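Local structure of CRISPR system Cmr subunit Cmr1-1 (Pyrococcus furiosus, 4W8Z) at residues 190-195 and 336-341; 224-229 and 298-303; 284-289 and 323-328. The protein binds RNA and, together with Cmr6, caps the elongated type III-B Cmr ribonucleoprotein complex of CRISPR antiviral defence. One frame throughout, in Å; residues are numbered along the deposited sequence.

Interaction 1 of 3, residues 190-195 and 336-341; sequences EFKDSL and TKVWGG
One face of the Phe191 ring carries the CG1 methyl of Val338, a CH-pi contact. Val338 CG1 lies 3.9 Å from the centroid of the Phe191 ring and is displaced toward the rim, with Phe191 CG the closest ring atom. Phe185 also stacks on Phe191. The indole of Trp339 is approached obliquely by Leu195, whose CB is 3.9 Å from Trp339 CE3. These groups join helix 188-206 to the edge of a beta sheet at a classic beta bulge, where two residues, Val338 and Trp339, lie opposite the single residue Val228. The chain bends sharply at Val338, between strands 335-337 and 339-340.

Val338 has CG1 trans to its backbone N (chi1 179°), and this branch reaches both Phe191 and Leu195. Val338 CG1 is 4.2 Å from Leu195 CD1. The same Leu195 methyl also meets the root of the next side chain, with Leu195 CD1 3.6 Å from Trp339 CB. The joint is therefore apolar at its centre. Leu195 also leans on Trp147 and Phe191 on Leu152, both of helix 136-152.

Beside this apolar centre, Lys192 lays its aliphatic chain along the bulge backbone. Lys337 turns away from the helix, and its NZ forms a salt bridge with Glu229. Lys192 CG packs 3.4 Å from Val338 O, and Lys192 CE lies 3.9 Å from Lys337 O.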
loop_
_atom_site.group_PDB
_atom_site.type_symbol
_atom_site.label_atom_id
_atom_site.label_comp_id
_atom_site.label_asym_id
_atom_site.label_seq_id
_atom_site.Cartn_x
_atom_site.Cartn_y
_atom_site.Cartn_z
ATOM N N GLU A 190 -2.535 -19.455 3.323
ATOM C CA GLU A 190 -3.784 -18.911 2.797
ATOM C C GLU A 190 -3.514 -17.620 2.031
ATOM O O GLU A 190 -4.138 -17.352 1.002
ATOM C CB GLU A 190 -4.793 -18.655 3.917
ATOM C CG GLU A 190 -5.635 -19.867 4.284
ATOM C CD GLU A 190 -6.678 -19.558 5.343
ATOM O OE1 GLU A 190 -6.745 -18.396 5.797
ATOM O OE2 GLU A 190 -7.429 -20.480 5.723
ATOM N N PHE A 191 -2.579 -16.828 2.548
ATOM C CA PHE A 191 -2.147 -15.595 1.905
ATOM C C PHE A 191 -1.512 -15.917 0.547
ATOM O O PHE A 191 -1.886 -15.337 -0.474
ATOM C CB PHE A 191 -1.163 -14.847 2.816
ATOM C CG PHE A 191 -0.980 -13.389 2.480
ATOM C CD1 PHE A 191 -1.532 -12.840 1.334
ATOM C CD2 PHE A 191 -0.243 -12.568 3.318
ATOM C CE1 PHE A 191 -1.353 -11.501 1.031
ATOM C CE2 PHE A 191 -0.063 -11.230 3.025
ATOM C CZ PHE A 191 -0.618 -10.695 1.881
ATOM N N LYS A 192 -0.555 -16.844 0.541
ATOM C CA LYS A 192 0.110 -17.263 -0.692
ATOM C C LYS A 192 -0.893 -17.723 -1.746
ATOM O O LYS A 192 -0.834 -17.303 -2.899
ATOM C CB LYS A 192 1.099 -18.396 -0.420
ATOM C CG LYS A 192 2.356 -18.015 0.340
ATOM C CD LYS A 192 3.478 -18.980 -0.026
ATOM C CE LYS A 192 4.353 -19.341 1.164
ATOM N NZ LYS A 192 5.333 -20.412 0.799
ATOM N N ASP A 193 -1.817 -18.585 -1.336
ATOM C CA ASP A 193 -2.771 -19.183 -2.260
ATOM C C ASP A 193 -3.783 -18.174 -2.797
ATOM O O ASP A 193 -4.208 -18.267 -3.949
ATOM C CB ASP A 193 -3.503 -20.341 -1.585
ATOM C CG ASP A 193 -2.605 -21.545 -1.352
ATOM O OD1 ASP A 193 -1.460 -21.554 -1.856
ATOM O OD2 ASP A 193 -3.058 -22.490 -0.672
ATOM N N SER A 194 -4.165 -17.214 -1.963
ATOM C CA SER A 194 -5.130 -16.201 -2.367
ATOM C C SER A 194 -4.572 -15.303 -3.460
ATOM O O SER A 194 -5.279 -14.960 -4.407
ATOM C CB SER A 194 -5.556 -15.355 -1.172
ATOM O OG SER A 194 -6.330 -16.114 -0.262
ATOM N N LEU A 195 -3.306 -14.921 -3.329
ATOM C CA LEU A 195 -2.668 -14.090 -4.348
ATOM C C LEU A 195 -2.667 -14.785 -5.702
ATOM O O LEU A 195 -2.969 -14.165 -6.720
ATOM C CB LEU A 195 -1.237 -13.731 -3.947
ATOM C CG LEU A 195 -1.087 -12.786 -2.754
ATOM C CD1 LEU A 195 0.323 -12.246 -2.670
ATOM C CD2 LEU A 195 -2.091 -11.649 -2.844
ATOM N N THR A 336 9.560 -14.030 5.671
ATOM C CA THR A 336 8.977 -15.052 4.806
ATOM C C THR A 336 8.477 -14.462 3.497
ATOM O O THR A 336 7.712 -13.500 3.499
ATOM C CB THR A 336 7.808 -15.771 5.493
ATOM O OG1 THR A 336 8.280 -16.428 6.673
ATOM C CG2 THR A 336 7.177 -16.791 4.552
ATOM N N LYS A 337 8.910 -15.040 2.380
ATOM C CA LYS A 337 8.431 -14.616 1.070
ATOM C C LYS A 337 7.013 -15.127 0.825
ATOM O O LYS A 337 6.749 -16.326 0.932
ATOM C CB LYS A 337 9.374 -15.104 -0.030
ATOM C CG LYS A 337 9.036 -14.593 -1.427
ATOM C CD LYS A 337 10.247 -13.947 -2.095
ATOM C CE LYS A 337 10.492 -12.539 -1.560
ATOM N NZ LYS A 337 11.752 -11.921 -2.085
ATOM N N VAL A 338 6.104 -14.211 0.508
ATOM C CA VAL A 338 4.702 -14.551 0.276
ATOM C C VAL A 338 4.419 -14.675 -1.221
ATOM O O VAL A 338 3.663 -15.548 -1.655
ATOM C CB VAL A 338 3.759 -13.493 0.898
ATOM C CG1 VAL A 338 2.304 -13.838 0.626
ATOM C CG2 VAL A 338 4.011 -13.372 2.393
ATOM N N TRP A 339 5.053 -13.807 -2.003
ATOM C CA TRP A 339 4.849 -13.758 -3.445
ATOM C C TRP A 339 6.122 -13.276 -4.137
ATOM O O TRP A 339 6.689 -12.253 -3.761
ATOM C CB TRP A 339 3.670 -12.845 -3.776
ATOM C CG TRP A 339 3.358 -12.737 -5.232
ATOM C CD1 TRP A 339 3.705 -11.718 -6.069
ATOM C CD2 TRP A 339 2.626 -13.676 -6.026
ATOM N NE1 TRP A 339 3.238 -11.964 -7.335
ATOM C CE2 TRP A 339 2.573 -13.161 -7.338
ATOM C CE3 TRP A 339 2.011 -14.903 -5.758
ATOM C CZ2 TRP A 339 1.930 -13.833 -8.380
ATOM C CZ3 TRP A 339 1.373 -15.567 -6.793
ATOM C CH2 TRP A 339 1.338 -15.031 -8.087
ATOM N N GLY A 340 6.576 -14.023 -5.138
ATOM C CA GLY A 340 7.817 -13.700 -5.813
ATOM C C GLY A 340 7.633 -13.410 -7.287
ATOM O O GLY A 340 7.597 -14.327 -8.107
ATOM N N GLY A 341 7.516 -12.129 -7.623
ATOM C CA GLY A 341 7.409 -11.704 -9.009
ATOM C C GLY A 341 8.774 -11.639 -9.666
ATOM O O GLY A 341 8.883 -11.597 -10.890
#

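Interaction 2 of 3, residues 224-229 and 298-303; sequences KFSDVE and RIIKFF
Strands 226-231 and 294-302 are neighbouring antiparallel strands at the middle of the C-terminal sheet, and their ladder runs from Ser226 opposite Phe302 to Glu229 opposite Ile299. The two strand segments lie 4.6 Å apart at closest approach, at 170° to each other. Two hydrogen-bonded pairs hold them. Asp227 N gives to Lys301 O at 2.9 Å, and Lys301 N returns to Asp227 O at 2.8 Å. Glu229 and Ile299 exchange bonds in the same way. A further bond, from Phe303 N to Phe225 O at 3.2 Å, carries the ladder past the strand ends.

Val228 and Ile300 form a non-hydrogen-bonded pair, with Val228 CG2 3.9 Å from Ile300 CD1. Ser226 and Phe302 lie on the same face as this pair. There Ile300 and Phe302 also touch Trp45 of helix 38-54.

The other face is more polar. Lys301 bends at chi3 (-76°), which brings its ammonium group to the carboxylate of Glu229. Lys301 NZ is 3.2 Å from each of Glu229 OE1 and OE2, a salt bridge with two weak bonds. Both charges have second partners: Lys337 for Glu229 and Asp326 for Lys301. These linked pairs would probably offset one another's charge. The Asp227 carboxylate meets the edge of the Phe303 ring, Asp227 OD2 being 3.7 Å from Phe303 CE2, with the two planes 87° apart. By chain order these are the first and third strands of a beta-alpha-beta-beta-alpha-beta unit, an order consistent with the ferredoxin-like fold characteristic of RAMP proteins.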
loop_
_atom_site.group_PDB
_atom_site.type_symbol
_atom_site.label_atom_id
_atom_site.label_comp_id
_atom_site.label_asym_id
_atom_site.label_seq_id
_atom_site.Cartn_x
_atom_site.Cartn_y
_atom_site.Cartn_z
ATOM N N LYS A 224 1.516 -8.837 -10.477
ATOM C CA LYS A 224 2.281 -9.955 -11.029
ATOM C C LYS A 224 3.777 -9.788 -10.835
ATOM O O LYS A 224 4.470 -10.731 -10.457
ATOM C CB LYS A 224 1.991 -10.128 -12.518
ATOM C CG LYS A 224 2.595 -11.394 -13.108
ATOM C CD LYS A 224 2.601 -11.355 -14.620
ATOM C CE LYS A 224 2.598 -12.757 -15.200
ATOM N NZ LYS A 224 1.309 -13.454 -14.907
ATOM N N PHE A 225 4.272 -8.585 -11.098
ATOM C CA PHE A 225 5.699 -8.330 -10.995
ATOM C C PHE A 225 6.035 -7.573 -9.723
ATOM O O PHE A 225 6.506 -6.436 -9.767
ATOM C CB PHE A 225 6.188 -7.568 -12.226
ATOM C CG PHE A 225 6.086 -8.365 -13.497
ATOM C CD1 PHE A 225 7.001 -9.369 -13.774
ATOM C CD2 PHE A 225 5.064 -8.129 -14.404
ATOM C CE1 PHE A 225 6.908 -10.112 -14.932
ATOM C CE2 PHE A 225 4.966 -8.870 -15.564
ATOM C CZ PHE A 225 5.889 -9.863 -15.828
ATOM N N SER A 226 5.791 -8.219 -8.587
ATOM C CA SER A 226 6.086 -7.624 -7.292
ATOM C C SER A 226 6.550 -8.684 -6.296
ATOM O O SER A 226 6.370 -9.876 -6.523
ATOM C CB SER A 226 4.857 -6.888 -6.745
ATOM O OG SER A 226 3.816 -7.794 -6.426
ATOM N N ASP A 227 7.158 -8.242 -5.199
ATOM C CA ASP A 227 7.536 -9.142 -4.118
ATOM C C ASP A 227 6.790 -8.776 -2.854
ATOM O O ASP A 227 6.777 -7.614 -2.454
ATOM C CB ASP A 227 9.039 -9.098 -3.858
ATOM C CG ASP A 227 9.824 -9.991 -4.799
ATOM O OD1 ASP A 227 9.195 -10.683 -5.632
ATOM O OD2 ASP A 227 11.069 -10.007 -4.692
ATOM N N VAL A 228 6.165 -9.765 -2.228
ATOM C CA VAL A 228 5.462 -9.541 -0.976
ATOM C C VAL A 228 6.095 -10.398 0.107
ATOM O O VAL A 228 6.270 -11.601 -0.070
ATOM C CB VAL A 228 3.956 -9.860 -1.093
ATOM C CG1 VAL A 228 3.251 -9.560 0.215
ATOM C CG2 VAL A 228 3.324 -9.060 -2.219
ATOM N N GLU A 229 6.450 -9.764 1.220
ATOM C CA GLU A 229 7.104 -10.441 2.334
ATOM C C GLU A 229 6.450 -10.069 3.656
ATOM O O GLU A 229 5.864 -8.995 3.789
ATOM C CB GLU A 229 8.587 -10.083 2.383
ATOM C CG GLU A 229 9.371 -10.486 1.156
ATOM C CD GLU A 229 10.707 -9.772 1.058
ATOM O OE1 GLU A 229 11.613 -10.302 0.383
ATOM O OE2 GLU A 229 10.847 -8.676 1.644
ATOM N N ARG A 298 4.279 -6.178 6.975
ATOM C CA ARG A 298 4.082 -6.513 5.570
ATOM C C ARG A 298 4.895 -5.597 4.669
ATOM O O ARG A 298 4.831 -4.379 4.797
ATOM C CB ARG A 298 2.604 -6.430 5.194
ATOM C CG ARG A 298 2.316 -6.769 3.743
ATOM C CD ARG A 298 0.834 -6.692 3.445
ATOM N NE ARG A 298 0.310 -5.346 3.669
ATOM C CZ ARG A 298 -0.862 -5.087 4.240
ATOM N NH1 ARG A 298 -1.641 -6.083 4.641
ATOM N NH2 ARG A 298 -1.254 -3.831 4.405
ATOM N N ILE A 299 5.659 -6.189 3.755
ATOM C CA ILE A 299 6.470 -5.424 2.814
ATOM C C ILE A 299 6.115 -5.793 1.381
ATOM O O ILE A 299 6.025 -6.972 1.046
ATOM C CB ILE A 299 7.972 -5.671 3.039
ATOM C CG1 ILE A 299 8.376 -5.226 4.441
ATOM C CG2 ILE A 299 8.803 -4.939 2.001
ATOM C CD1 ILE A 299 9.111 -6.288 5.207
ATOM N N ILE A 300 5.900 -4.794 0.532
ATOM C CA ILE A 300 5.708 -5.074 -0.882
ATOM C C ILE A 300 6.678 -4.243 -1.732
ATOM O O ILE A 300 6.892 -3.058 -1.477
ATOM C CB ILE A 300 4.237 -4.826 -1.320
ATOM C CG1 ILE A 300 4.054 -5.164 -2.806
ATOM C CG2 ILE A 300 3.808 -3.400 -1.028
ATOM C CD1 ILE A 300 2.613 -5.380 -3.215
ATOM N N LYS A 301 7.286 -4.893 -2.723
ATOM C CA LYS A 301 8.244 -4.246 -3.623
ATOM C C LYS A 301 7.777 -4.314 -5.080
ATOM O O LYS A 301 7.519 -5.397 -5.596
ATOM C CB LYS A 301 9.623 -4.894 -3.477
ATOM C CG LYS A 301 10.361 -4.484 -2.214
ATOM C CD LYS A 301 11.580 -5.353 -1.946
ATOM C CE LYS A 301 11.174 -6.704 -1.394
ATOM N NZ LYS A 301 12.344 -7.494 -0.909
ATOM N N PHE A 302 7.671 -3.160 -5.740
ATOM C CA PHE A 302 7.140 -3.098 -7.106
ATOM C C PHE A 302 8.218 -2.952 -8.177
ATOM O O PHE A 302 8.928 -1.950 -8.208
ATOM C CB PHE A 302 6.162 -1.929 -7.246
ATOM C CG PHE A 302 4.936 -2.054 -6.401
ATOM C CD1 PHE A 302 3.898 -2.885 -6.785
ATOM C CD2 PHE A 302 4.810 -1.326 -5.228
ATOM C CE1 PHE A 302 2.763 -3.000 -6.012
ATOM C CE2 PHE A 302 3.676 -1.432 -4.449
ATOM C CZ PHE A 302 2.650 -2.270 -4.841
ATOM N N PHE A 303 8.317 -3.923 -9.080
ATOM C CA PHE A 303 9.323 -3.863 -10.138
ATOM C C PHE A 303 8.688 -3.530 -11.485
ATOM O O PHE A 303 7.812 -4.254 -11.949
ATOM C CB PHE A 303 10.090 -5.188 -10.230
ATOM C CG PHE A 303 10.686 -5.641 -8.919
ATOM C CD1 PHE A 303 11.738 -4.945 -8.346
ATOM C CD2 PHE A 303 10.201 -6.766 -8.268
ATOM C CE1 PHE A 303 12.290 -5.354 -7.148
ATOM C CE2 PHE A 303 10.751 -7.182 -7.069
ATOM C CZ PHE A 303 11.797 -6.474 -6.509
#

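Interaction 3 of 3, residues 284-289 and 323-328; sequences LWFGVV and SNFDWF
Leu284 forks against the turn at Ser323 and Phe325. It stands at the start of strand 284-291, by chain order the second strand of what is probably a ferredoxin-like sheet in this part of Cmr1. A short 3-10 turn beginning at Ser323 leads toward helix 327-330, so the contact joins strand 284-291 to the approach to a helix.

Leu284 CG is trans to its backbone N (chi1 -173°), which carries CG toward the turn; chi2 (154°) then sets CD1 near Ser323 and CD2 near Phe325. Leu284 CD1 rests 3.8 Å from Ser323 CA and also lies near Asp326 N. Leu284 CD2 comes to the edge of the Phe325 ring, close to the ring plane, at 3.8 Å from Phe325 CD2. The two side chains meet at about a right angle. Leu284 also touches Ile299 and Lys301 of the neighbouring strand, so it packs on both sheet and turn. Within the turn, Asp326 N makes a weak bond to Ser323 O at 3.3 Å.

Trp285 points to the other face of the sheet, where its ring meets Phe302 edge-to-face.

Phe286 returns to the side of the turn and reaches Phe325. The pair is oblique, with ring planes at 33° and ring centroids 6.0 Å apart. Helix 237-264 supplies a further partner to each ring: Phe244 stacks on Phe286, and Tyr251 meets Phe325 edge-to-face. The aromatic cluster thus ties strand, turn and long helix together on one side of the sheet. The closest atoms of the two phenylalanines are Phe286 CD2 and Phe325 CE2, 4.3 Å apart.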
loop_
_atom_site.group_PDB
_atom_site.type_symbol
_atom_site.label_atom_id
_atom_site.label_comp_id
_atom_site.label_asym_id
_atom_site.label_seq_id
_atom_site.Cartn_x
_atom_site.Cartn_y
_atom_site.Cartn_z
ATOM N N LEU A 284 9.269 0.575 -2.282
ATOM C CA LEU A 284 8.937 -0.363 -1.218
ATOM C C LEU A 284 7.885 0.249 -0.294
ATOM O O LEU A 284 8.048 1.364 0.194
ATOM C CB LEU A 284 10.194 -0.753 -0.433
ATOM C CG LEU A 284 10.091 -1.856 0.624
ATOM C CD1 LEU A 284 11.443 -2.528 0.802
ATOM C CD2 LEU A 284 9.605 -1.307 1.954
ATOM N N TRP A 285 6.799 -0.482 -0.069
ATOM C CA TRP A 285 5.775 -0.048 0.873
ATOM C C TRP A 285 5.799 -0.978 2.063
ATOM O O TRP A 285 6.150 -2.146 1.925
ATOM C CB TRP A 285 4.380 -0.061 0.249
ATOM C CG TRP A 285 4.215 0.750 -0.995
ATOM C CD1 TRP A 285 5.157 1.522 -1.611
ATOM C CD2 TRP A 285 3.025 0.864 -1.780
ATOM N NE1 TRP A 285 4.622 2.109 -2.734
ATOM C CE2 TRP A 285 3.315 1.718 -2.858
ATOM C CE3 TRP A 285 1.745 0.317 -1.679
ATOM C CZ2 TRP A 285 2.371 2.042 -3.826
ATOM C CZ3 TRP A 285 0.806 0.642 -2.640
ATOM C CH2 TRP A 285 1.123 1.499 -3.698
ATOM N N PHE A 286 5.428 -0.479 3.234
ATOM C CA PHE A 286 5.223 -1.388 4.350
ATOM C C PHE A 286 4.018 -0.998 5.191
ATOM O O PHE A 286 3.528 0.133 5.126
ATOM C CB PHE A 286 6.482 -1.494 5.224
ATOM C CG PHE A 286 6.951 -0.190 5.810
ATOM C CD1 PHE A 286 6.467 0.255 7.033
ATOM C CD2 PHE A 286 7.912 0.566 5.163
ATOM C CE1 PHE A 286 6.917 1.444 7.581
ATOM C CE2 PHE A 286 8.366 1.755 5.707
ATOM C CZ PHE A 286 7.867 2.196 6.917
ATOM N N GLY A 287 3.538 -1.966 5.963
ATOM C CA GLY A 287 2.361 -1.799 6.789
ATOM C C GLY A 287 2.191 -3.035 7.647
ATOM O O GLY A 287 3.141 -3.793 7.836
ATOM N N VAL A 288 0.984 -3.242 8.164
ATOM C CA VAL A 288 0.732 -4.364 9.058
ATOM C C VAL A 288 -0.401 -5.248 8.546
ATOM O O VAL A 288 -1.492 -4.764 8.246
ATOM C CB VAL A 288 0.397 -3.872 10.480
ATOM C CG1 VAL A 288 0.234 -5.048 11.442
ATOM C CG2 VAL A 288 1.480 -2.922 10.970
ATOM N N VAL A 289 -0.133 -6.546 8.446
ATOM C CA VAL A 289 -1.151 -7.509 8.060
ATOM C C VAL A 289 -1.465 -8.420 9.246
ATOM O O VAL A 289 -0.578 -8.773 10.026
ATOM C CB VAL A 289 -0.705 -8.346 6.828
ATOM C CG1 VAL A 289 0.553 -9.161 7.140
ATOM C CG2 VAL A 289 -1.840 -9.247 6.327
ATOM N N SER A 323 13.830 -0.498 -2.327
ATOM C CA SER A 323 13.938 -1.922 -2.046
ATOM C C SER A 323 15.219 -2.308 -1.316
ATOM O O SER A 323 15.302 -3.391 -0.748
ATOM C CB SER A 323 13.840 -2.711 -3.342
ATOM O OG SER A 323 14.931 -2.391 -4.183
ATOM N N ASN A 324 16.219 -1.434 -1.315
ATOM C CA ASN A 324 17.450 -1.734 -0.588
ATOM C C ASN A 324 17.271 -1.585 0.925
ATOM O O ASN A 324 18.216 -1.764 1.695
ATOM C CB ASN A 324 18.596 -0.848 -1.077
ATOM C CG ASN A 324 18.301 0.628 -0.935
ATOM O OD1 ASN A 324 17.151 1.042 -0.842
ATOM N ND2 ASN A 324 19.347 1.432 -0.931
ATOM N N PHE A 325 16.050 -1.256 1.338
ATOM C CA PHE A 325 15.698 -1.122 2.745
ATOM C C PHE A 325 15.458 -2.487 3.393
ATOM O O PHE A 325 15.457 -2.610 4.618
ATOM C CB PHE A 325 14.462 -0.226 2.882
ATOM C CG PHE A 325 13.789 -0.293 4.228
ATOM C CD1 PHE A 325 14.393 0.241 5.353
ATOM C CD2 PHE A 325 12.534 -0.870 4.359
ATOM C CE1 PHE A 325 13.764 0.190 6.588
ATOM C CE2 PHE A 325 11.902 -0.927 5.590
ATOM C CZ PHE A 325 12.518 -0.392 6.705
ATOM N N ASP A 326 15.284 -3.521 2.573
ATOM C CA ASP A 326 14.928 -4.837 3.098
ATOM C C ASP A 326 16.033 -5.461 3.950
ATOM O O ASP A 326 15.745 -6.246 4.850
ATOM C CB ASP A 326 14.548 -5.794 1.961
ATOM C CG ASP A 326 15.577 -5.826 0.849
ATOM O OD1 ASP A 326 16.741 -5.426 1.080
ATOM O OD2 ASP A 326 15.212 -6.245 -0.270
ATOM N N TRP A 327 17.289 -5.121 3.669
ATOM C CA TRP A 327 18.400 -5.609 4.485
ATOM C C TRP A 327 18.211 -5.214 5.945
ATOM O O TRP A 327 18.511 -5.987 6.851
ATOM C CB TRP A 327 19.744 -5.073 3.983
ATOM C CG TRP A 327 20.821 -5.168 5.031
ATOM C CD1 TRP A 327 21.219 -4.185 5.895
ATOM C CD2 TRP A 327 21.612 -6.321 5.348
ATOM N NE1 TRP A 327 22.214 -4.655 6.723
ATOM C CE2 TRP A 327 22.472 -5.961 6.408
ATOM C CE3 TRP A 327 21.678 -7.620 4.835
ATOM C CZ2 TRP A 327 23.387 -6.853 6.961
ATOM C CZ3 TRP A 327 22.588 -8.504 5.388
ATOM C CH2 TRP A 327 23.432 -8.115 6.439
ATOM N N PHE A 328 17.701 -4.008 6.170
ATOM C CA PHE A 328 17.608 -3.464 7.515
ATOM C C PHE A 328 16.446 -4.075 8.295
ATOM O O PHE A 328 16.264 -3.795 9.480
ATOM C CB PHE A 328 17.490 -1.941 7.448
ATOM C CG PHE A 328 18.680 -1.282 6.808
ATOM C CD1 PHE A 328 18.703 -1.044 5.442
ATOM C CD2 PHE A 328 19.786 -0.931 7.566
ATOM C CE1 PHE A 328 19.802 -0.454 4.845
ATOM C CE2 PHE A 328 20.887 -0.339 6.975
ATOM C CZ PHE A 328 20.894 -0.100 5.610
#

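Overall arrangement
The three interactions share one antiparallel sheet, ordered 284-291, 294-302, 226-231, then 335-337 and 339-340, both beside 226-231. Interaction 2 is its centre. Interaction 1 attaches helix 188-206 at one edge, its centre about 10 Å from that of interaction 2. Val338 N probably bonds to Val228 O at 2.7 Å. Interaction 3 lies on the far side of strand 294-302 from interaction 1, about 9 Å from interaction 2 between centres, and a probable bond from Arg298 N to Gly287 O (2.8 Å) joins them. Interactions 1 and 3 have centres about 16 Å apart, yet Phe191 CE2 and Val289 CG2 touch at 4.2 Å. Salt bridges from Lys337 through Glu229 and Lys301 to Asp326 link all three.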